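Inactive Zymogen C11 Protease (Parabacteroides distasonis, PDB 6MZO) is an inactive zymogen of a clostripain-like (C11) cysteine peptidase of clan CD, which once activated probably cleaves peptide bonds. Local coordinates at residues K215-T218 against Y219-E223; V229-S232 against D233-D236; F278-Y281 against V282-L285. One frame throughout, in Å; residues are numbered along the deposited sequence.

Contact 1: K215-T218 against Y219-E223; sequences KFYT and YYQSE
Tyr-220 lays one side of its ring across the ring of Phe-216, with Tyr-220 CD2 over the centre of the phenylalanine face and 3.6 Å from Phe-216 CZ. The two planes are inclined at 51°, an oblique aromatic pair. On the next flank of the helix, Gln-221 passes over Tyr-217, its CG 3.6 Å from Tyr-217 CZ. The extended glutamine keeps its amide at 43° to that phenol ring, and a water lies 2.7 Å from Tyr-217 OH and gives a weak hydrogen bond to Gln-221 O. The Phe-216 ring is turned toward the following residues because CG stands opposite the backbone N (chi1 180°), whereas Tyr-220 has CG beside its N, which brings the rings together. Behind them, Tyr-220 N bonds Phe-216 O at 3.1 Å. Phe-193 and Pro-194 pack on Phe-216, and Tyr-220 OH is held by Gly-192 O. Replacing Phe-216 with an alanine would probably open a gap between Phe-193 and Tyr-220 and leave the tyrosine ring less firmly seated. Such i to i+4 pairing is characteristic of an alpha-helix, here the C-terminal part of helix 209-220, whose Tyr-217 packs on strand 302-307, before the type I turn from Tyr-220 to Glu-223.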
loop_
_atom_site.group_PDB
_atom_site.type_symbol
_atom_site.label_atom_id
_atom_site.label_comp_id
_atom_site.label_asym_id
_atom_site.label_seq_id
_atom_site.Cartn_x
_atom_site.Cartn_y
_atom_site.Cartn_z
ATOM N N LYS A 215 0.474 14.642 4.922
ATOM C CA LYS A 215 1.566 15.176 4.148
ATOM C C LYS A 215 1.546 14.749 2.705
ATOM O O LYS A 215 1.896 15.530 1.834
ATOM C CB LYS A 215 2.891 14.749 4.786
ATOM C CG LYS A 215 3.435 15.817 5.767
ATOM C CD LYS A 215 2.649 15.986 7.094
ATOM C CE LYS A 215 3.400 16.941 8.151
ATOM N NZ LYS A 215 4.768 16.402 8.318
ATOM N N PHE A 216 1.151 13.497 2.468
ATOM C CA PHE A 216 0.963 13.029 1.101
ATOM C C PHE A 216 -0.083 13.898 0.346
ATOM O O PHE A 216 0.172 14.336 -0.795
ATOM C CB PHE A 216 0.507 11.552 1.114
ATOM C CG PHE A 216 0.280 10.979 -0.269
ATOM C CD1 PHE A 216 -0.896 11.256 -1.019
ATOM C CD2 PHE A 216 1.253 10.189 -0.808
ATOM C CE1 PHE A 216 -1.087 10.687 -2.292
ATOM C CE2 PHE A 216 1.083 9.563 -2.059
ATOM C CZ PHE A 216 -0.089 9.835 -2.820
ATOM N N TYR A 217 -1.219 14.127 1.012
ATOM C CA TYR A 217 -2.254 15.032 0.441
ATOM C C TYR A 217 -1.746 16.446 0.239
ATOM O O TYR A 217 -1.895 17.000 -0.872
ATOM C CB TYR A 217 -3.525 15.028 1.312
ATOM C CG TYR A 217 -4.527 16.043 0.736
ATOM C CD1 TYR A 217 -5.091 15.782 -0.502
ATOM C CD2 TYR A 217 -4.773 17.266 1.352
ATOM C CE1 TYR A 217 -5.990 16.707 -1.104
ATOM C CE2 TYR A 217 -5.652 18.204 0.755
ATOM C CZ TYR A 217 -6.227 17.911 -0.467
ATOM O OH TYR A 217 -7.090 18.832 -1.013
ATOM N N THR A 218 -1.081 17.026 1.268
ATOM C CA THR A 218 -0.556 18.387 1.103
ATOM C C THR A 218 0.413 18.447 -0.100
ATOM O O THR A 218 0.367 19.394 -0.906
ATOM C CB THR A 218 0.139 18.811 2.399
ATOM O OG1 THR A 218 -0.891 18.881 3.403
ATOM C CG2 THR A 218 0.792 20.175 2.240
ATOM N N TYR A 219 1.292 17.461 -0.222
ATOM C CA TYR A 219 2.228 17.474 -1.324
ATOM C C TYR A 219 1.536 17.444 -2.689
ATOM O O TYR A 219 1.938 18.197 -3.596
ATOM C CB TYR A 219 3.192 16.305 -1.232
ATOM C CG TYR A 219 4.264 16.307 -2.280
ATOM C CD1 TYR A 219 5.332 17.210 -2.198
ATOM C CD2 TYR A 219 4.250 15.386 -3.322
ATOM C CE1 TYR A 219 6.360 17.181 -3.145
ATOM C CE2 TYR A 219 5.254 15.359 -4.261
ATOM C CZ TYR A 219 6.314 16.252 -4.164
ATOM O OH TYR A 219 7.291 16.216 -5.137
ATOM N N TYR A 220 0.491 16.617 -2.813
ATOM C CA TYR A 220 -0.126 16.389 -4.121
ATOM C C TYR A 220 -1.357 17.270 -4.353
ATOM O O TYR A 220 -2.070 17.132 -5.378
ATOM C CB TYR A 220 -0.478 14.890 -4.241
ATOM C CG TYR A 220 0.721 14.057 -4.629
ATOM C CD1 TYR A 220 1.329 14.224 -5.860
ATOM C CD2 TYR A 220 1.225 13.087 -3.789
ATOM C CE1 TYR A 220 2.431 13.507 -6.228
ATOM C CE2 TYR A 220 2.341 12.334 -4.155
ATOM C CZ TYR A 220 2.942 12.546 -5.380
ATOM O OH TYR A 220 4.038 11.787 -5.757
ATOM N N GLN A 221 -1.659 18.163 -3.404
ATOM C CA GLN A 221 -2.956 18.885 -3.375
ATOM C C GLN A 221 -3.237 19.645 -4.670
ATOM O O GLN A 221 -4.395 19.790 -5.090
ATOM C CB GLN A 221 -3.038 19.867 -2.197
ATOM C CG GLN A 221 -4.388 20.592 -2.089
ATOM C CD GLN A 221 -4.577 21.341 -0.780
ATOM O OE1 GLN A 221 -3.618 21.543 -0.024
ATOM N NE2 GLN A 221 -5.820 21.761 -0.505
ATOM N N SER A 222 -2.202 20.165 -5.314
ATOM C CA SER A 222 -2.469 20.937 -6.535
ATOM C C SER A 222 -2.328 20.119 -7.795
ATOM O O SER A 222 -2.495 20.637 -8.892
ATOM C CB SER A 222 -1.537 22.141 -6.593
ATOM O OG SER A 222 -1.960 23.045 -5.604
ATOM N N GLU A 223 -2.088 18.823 -7.627
ATOM C CA GLU A 223 -1.891 17.919 -8.732
ATOM C C GLU A 223 -2.969 16.844 -8.606
ATOM O O GLU A 223 -4.180 17.155 -8.615
ATOM C CB GLU A 223 -0.505 17.309 -8.711
ATOM C CG GLU A 223 0.543 18.243 -9.161
ATOM C CD GLU A 223 0.247 18.714 -10.547
ATOM O OE1 GLU A 223 0.456 17.917 -11.488
ATOM O OE2 GLU A 223 -0.202 19.869 -10.698
HETATM O O HOH W 1 -7.289 18.925 -3.731
#

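Contact 2: V229-S232 against D233-D236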
loop_
_atom_site.group_PDB
_atom_site.type_symbol
_atom_site.label_atom_id
_atom_site.label_comp_id
_atom_site.label_asym_id
_atom_site.label_seq_id
_atom_site.Cartn_x
_atom_site.Cartn_y
_atom_site.Cartn_z
ATOM N N VAL A 229 -5.728 5.775 5.236
ATOM C CA VAL A 229 -5.096 5.064 6.332
ATOM C C VAL A 229 -6.110 4.142 7.005
ATOM O O VAL A 229 -7.194 4.622 7.431
ATOM C CB VAL A 229 -4.617 6.042 7.413
ATOM C CG1 VAL A 229 -3.939 5.261 8.535
ATOM C CG2 VAL A 229 -3.614 7.008 6.883
ATOM N N MET A 230 -5.774 2.867 7.134
ATOM C CA MET A 230 -6.723 1.891 7.694
ATOM C C MET A 230 -6.227 1.429 9.044
ATOM O O MET A 230 -5.013 1.170 9.249
ATOM C CB MET A 230 -6.915 0.687 6.730
ATOM C CG MET A 230 -7.961 0.875 5.645
ATOM S SD MET A 230 -7.675 2.294 4.597
ATOM C CE MET A 230 -6.123 1.768 3.832
ATOM N N LYS A 231 -7.175 1.316 9.998
ATOM C CA LYS A 231 -6.878 0.870 11.349
ATOM C C LYS A 231 -7.184 -0.641 11.427
ATOM O O LYS A 231 -8.358 -1.084 11.425
ATOM C CB LYS A 231 -7.729 1.682 12.389
ATOM C CG LYS A 231 -7.365 1.383 13.869
ATOM C CD LYS A 231 -8.120 2.432 14.709
ATOM C CE LYS A 231 -7.923 2.168 16.197
ATOM N NZ LYS A 231 -8.869 1.111 16.568
ATOM N N SER A 232 -6.124 -1.454 11.502
ATOM C CA SER A 232 -6.296 -2.888 11.302
ATOM C C SER A 232 -7.209 -3.579 12.295
ATOM O O SER A 232 -7.934 -4.539 11.905
ATOM C CB SER A 232 -4.916 -3.607 11.291
ATOM O OG SER A 232 -4.132 -3.097 10.227
ATOM N N ASP A 233 -7.230 -3.130 13.557
ATOM C CA ASP A 233 -8.137 -3.867 14.453
ATOM C C ASP A 233 -9.630 -3.555 14.265
ATOM O O ASP A 233 -10.464 -4.045 15.037
ATOM C CB ASP A 233 -7.722 -3.644 15.917
ATOM C CG ASP A 233 -7.801 -2.202 16.360
ATOM O OD1 ASP A 233 -8.388 -1.347 15.700
ATOM O OD2 ASP A 233 -7.275 -1.931 17.492
ATOM N N GLU A 234 -9.966 -2.826 13.193
ATOM C CA GLU A 234 -11.372 -2.553 12.846
ATOM C C GLU A 234 -11.758 -3.406 11.636
ATOM O O GLU A 234 -12.906 -3.488 11.265
ATOM C CB GLU A 234 -11.593 -1.097 12.518
ATOM C CG GLU A 234 -11.172 -0.171 13.653
ATOM C CD GLU A 234 -12.154 -0.149 14.826
ATOM O OE1 GLU A 234 -13.226 -0.789 14.756
ATOM O OE2 GLU A 234 -11.851 0.618 15.779
ATOM N N LEU A 235 -10.747 -4.087 11.084
ATOM C CA LEU A 235 -11.050 -4.824 9.826
ATOM C C LEU A 235 -11.880 -6.062 10.036
ATOM O O LEU A 235 -12.684 -6.416 9.133
ATOM C CB LEU A 235 -9.738 -5.129 9.101
ATOM C CG LEU A 235 -9.424 -4.173 7.980
ATOM C CD1 LEU A 235 -10.429 -4.468 6.766
ATOM C CD2 LEU A 235 -9.537 -2.737 8.333
ATOM N N ASP A 236 -11.755 -6.725 11.183
ATOM C CA ASP A 236 -12.670 -7.862 11.372
ATOM C C ASP A 236 -14.141 -7.443 11.377
ATOM O O ASP A 236 -15.004 -8.105 10.725
ATOM C CB ASP A 236 -12.349 -8.596 12.680
ATOM C CG ASP A 236 -11.078 -9.396 12.601
ATOM O OD1 ASP A 236 -10.838 -10.052 11.594
ATOM O OD2 ASP A 236 -10.303 -9.383 13.589
HETATM O O HOH W 2 -9.485 -6.592 12.859
#
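Lys-231 carries its ammonium group to two carboxylates that follow it in the chain. NZ lies 2.7 Å from Asp-233 OD1, using the syn lone pair of that oxygen, and 3.1 Å from Glu-234 OE2, which it meets on the anti side and 24° out of the carboxylate plane. Both are salt bridges, and together they make a small network in which one cation serves two anions; the shared positive charge probably eases the repulsion between the neighbouring acids. The lysine chain runs extended until its last bond, where a bend (chi4 -81°) turns NZ back toward the acids. Asp-233 answers with CG between its backbone N and carbonyl carbon (chi1 62°), which aims OD1 at the lysine.

Backbone groups are satisfied in the same turn. Glu-234 N donates to Lys-231 O at 3.0 Å, and Leu-235 N donates to Ser-232 O, also at 3.0 Å. Ser-232 O accepts a second bond from a water 2.7 Å away, and this water in turn accepts from Asp-236 N at 2.8 Å, bridging Asp-236, in the first turn of the helix, to Ser-232, just beyond the strand. The hydroxyl of buried Ser-232 bonds Ala-178 O, while Asp-236 OD1 forms a salt bridge with Arg-175. Leu-235 leans its CD2 to 3.7 Å from Lys-231 O and packs on Ala-301 and Arg-175.

The contact thus joins strand 226-231 to helix 235-246 through a tight turn at the C-terminal end of the strand, which is next to the outermost strand 302-307 and antiparallel to its two neighbours. A central sheet flanked by helices is consistent with the alpha/beta fold of clan CD peptidases.

Contact 3: F278-Y281 against V282-L285; sequences FDDY and VSRL
Arg-284 turns the edge of its guanidinium toward Asp-280, one helical turn back, placing NH2 2.9 Å from Asp-280 OD1. The bond is nearly straight, at 166°. The oxygen lies in the guanidinium plane and is met on its syn side; the two flat groups are nevertheless inclined at 52°. A bend at chi2 (-48°) folds the arginine back along the helix, so that NE makes weak bonds to OD1 and to Asp-280 O. That carbonyl oxygen is also gripped by Ser-283 OG at 2.7 Å.

On the other flanks the meetings are apolar. Val-282 sets CG2 obliquely against the Phe-278 ring, 3.7 Å from CE1, and Leu-285 brings CD1 obliquely to the Tyr-281 ring, 3.8 Å from CZ. Phe-278 is packed edge-to-face by Phe-294, and Val-282 and Leu-285 both rest on Leu-245 of helix 235-246.

Asp-280 OD2 accepts from Gln-263 N, and Lys-327 adds a long, weak ion pair with OD1. Arg-284 and the Gln-263 N-H probably keep the carboxylate ionised, with Lys-327 a minor addition. The bridge to Arg-284 is local, whereas the Gln-263 bond joins helix 278-283 to the loop there and the apolar flanks bind it to neighbouring helices.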
loop_
_atom_site.group_PDB
_atom_site.type_symbol
_atom_site.label_atom_id
_atom_site.label_comp_id
_atom_site.label_asym_id
_atom_site.label_seq_id
_atom_site.Cartn_x
_atom_site.Cartn_y
_atom_site.Cartn_z
ATOM N N PHE A 278 -15.131 1.157 -3.183
ATOM C CA PHE A 278 -15.760 0.203 -2.306
ATOM C C PHE A 278 -17.193 0.549 -1.886
ATOM O O PHE A 278 -18.076 -0.221 -2.015
ATOM C CB PHE A 278 -14.835 -0.007 -1.118
ATOM C CG PHE A 278 -15.182 -1.147 -0.222
ATOM C CD1 PHE A 278 -15.888 -2.225 -0.650
ATOM C CD2 PHE A 278 -14.742 -1.138 1.055
ATOM C CE1 PHE A 278 -16.143 -3.266 0.189
ATOM C CE2 PHE A 278 -14.995 -2.170 1.905
ATOM C CZ PHE A 278 -15.697 -3.241 1.469
ATOM N N ASP A 279 -17.376 1.759 -1.394
ATOM C CA ASP A 279 -18.672 2.205 -0.948
ATOM C C ASP A 279 -19.663 2.218 -2.095
ATOM O O ASP A 279 -20.736 1.758 -1.953
ATOM C CB ASP A 279 -18.555 3.579 -0.264
ATOM C CG ASP A 279 -19.875 4.116 0.249
ATOM O OD1 ASP A 279 -20.719 4.429 -0.538
ATOM O OD2 ASP A 279 -20.008 4.252 1.443
ATOM N N ASP A 280 -19.253 2.734 -3.232
ATOM C CA ASP A 280 -20.101 2.783 -4.390
ATOM C C ASP A 280 -20.595 1.375 -4.756
ATOM O O ASP A 280 -21.748 1.173 -4.937
ATOM C CB ASP A 280 -19.371 3.445 -5.543
ATOM C CG ASP A 280 -20.296 3.910 -6.657
ATOM O OD1 ASP A 280 -21.481 3.949 -6.452
ATOM O OD2 ASP A 280 -19.782 4.224 -7.705
ATOM N N TYR A 281 -19.687 0.426 -4.826
ATOM C CA TYR A 281 -20.057 -0.942 -5.138
ATOM C C TYR A 281 -21.041 -1.495 -4.122
ATOM O O TYR A 281 -22.064 -2.000 -4.463
ATOM C CB TYR A 281 -18.823 -1.821 -5.183
ATOM C CG TYR A 281 -19.078 -3.269 -5.492
ATOM C CD1 TYR A 281 -19.902 -3.631 -6.518
ATOM C CD2 TYR A 281 -18.473 -4.254 -4.768
ATOM C CE1 TYR A 281 -20.131 -4.958 -6.805
ATOM C CE2 TYR A 281 -18.684 -5.576 -5.047
ATOM C CZ TYR A 281 -19.515 -5.912 -6.071
ATOM O OH TYR A 281 -19.734 -7.210 -6.353
ATOM N N VAL A 282 -20.690 -1.405 -2.861
ATOM C CA VAL A 282 -21.567 -1.912 -1.808
ATOM C C VAL A 282 -22.946 -1.259 -1.853
ATOM O O VAL A 282 -23.981 -1.951 -1.669
ATOM C CB VAL A 282 -20.882 -1.696 -0.353
ATOM C CG1 VAL A 282 -21.928 -1.827 0.739
ATOM C CG2 VAL A 282 -19.776 -2.700 -0.167
ATOM N N SER A 283 -23.010 0.031 -2.204
ATOM C CA SER A 283 -24.310 0.701 -2.285
ATOM C C SER A 283 -25.255 0.085 -3.362
ATOM O O SER A 283 -26.478 0.242 -3.288
ATOM C CB SER A 283 -24.120 2.227 -2.557
ATOM O OG SER A 283 -23.872 2.427 -3.955
ATOM N N ARG A 284 -24.696 -0.663 -4.319
ATOM C CA ARG A 284 -25.486 -1.344 -5.358
ATOM C C ARG A 284 -26.077 -2.668 -4.923
ATOM O O ARG A 284 -26.979 -3.199 -5.572
ATOM C CB ARG A 284 -24.653 -1.644 -6.607
ATOM C CG ARG A 284 -23.868 -0.496 -7.186
ATOM C CD ARG A 284 -24.717 0.689 -7.315
ATOM N NE ARG A 284 -23.928 1.900 -7.515
ATOM C CZ ARG A 284 -24.111 2.751 -8.524
ATOM N NH1 ARG A 284 -25.085 2.514 -9.441
ATOM N NH2 ARG A 284 -23.337 3.823 -8.620
ATOM N N LEU A 285 -25.592 -3.205 -3.832
ATOM C CA LEU A 285 -25.976 -4.538 -3.369
ATOM C C LEU A 285 -26.654 -4.511 -2.009
ATOM O O LEU A 285 -27.540 -5.344 -1.746
ATOM C CB LEU A 285 -24.747 -5.428 -3.284
ATOM C CG LEU A 285 -24.158 -5.847 -4.646
ATOM C CD1 LEU A 285 -22.837 -6.538 -4.416
ATOM C CD2 LEU A 285 -25.110 -6.821 -5.375
#

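Overall arrangement
The three contacts follow one another along the chain. Contact 1 lies in the C-terminal part of helix 209-220, which leads into strand 226-231 of the nine-stranded mixed sheet; contact 2 carries that strand into helix 235-246. Their centres lie about 24 Å apart. Contact 3 sits on the short helix 278-283, its centre about 19 Å from that of contact 2 and about 27 Å from that of contact 1; none touches another. Strand 302-307, the neighbour of 226-231, meets side chains of contacts 1 and 2, while helices 235-246 and 288-301 link contacts 2 and 3. Contacts 1 and 2 thus flank strand 226-231 in the chain, while contact 3 lies farthest from the chain centre.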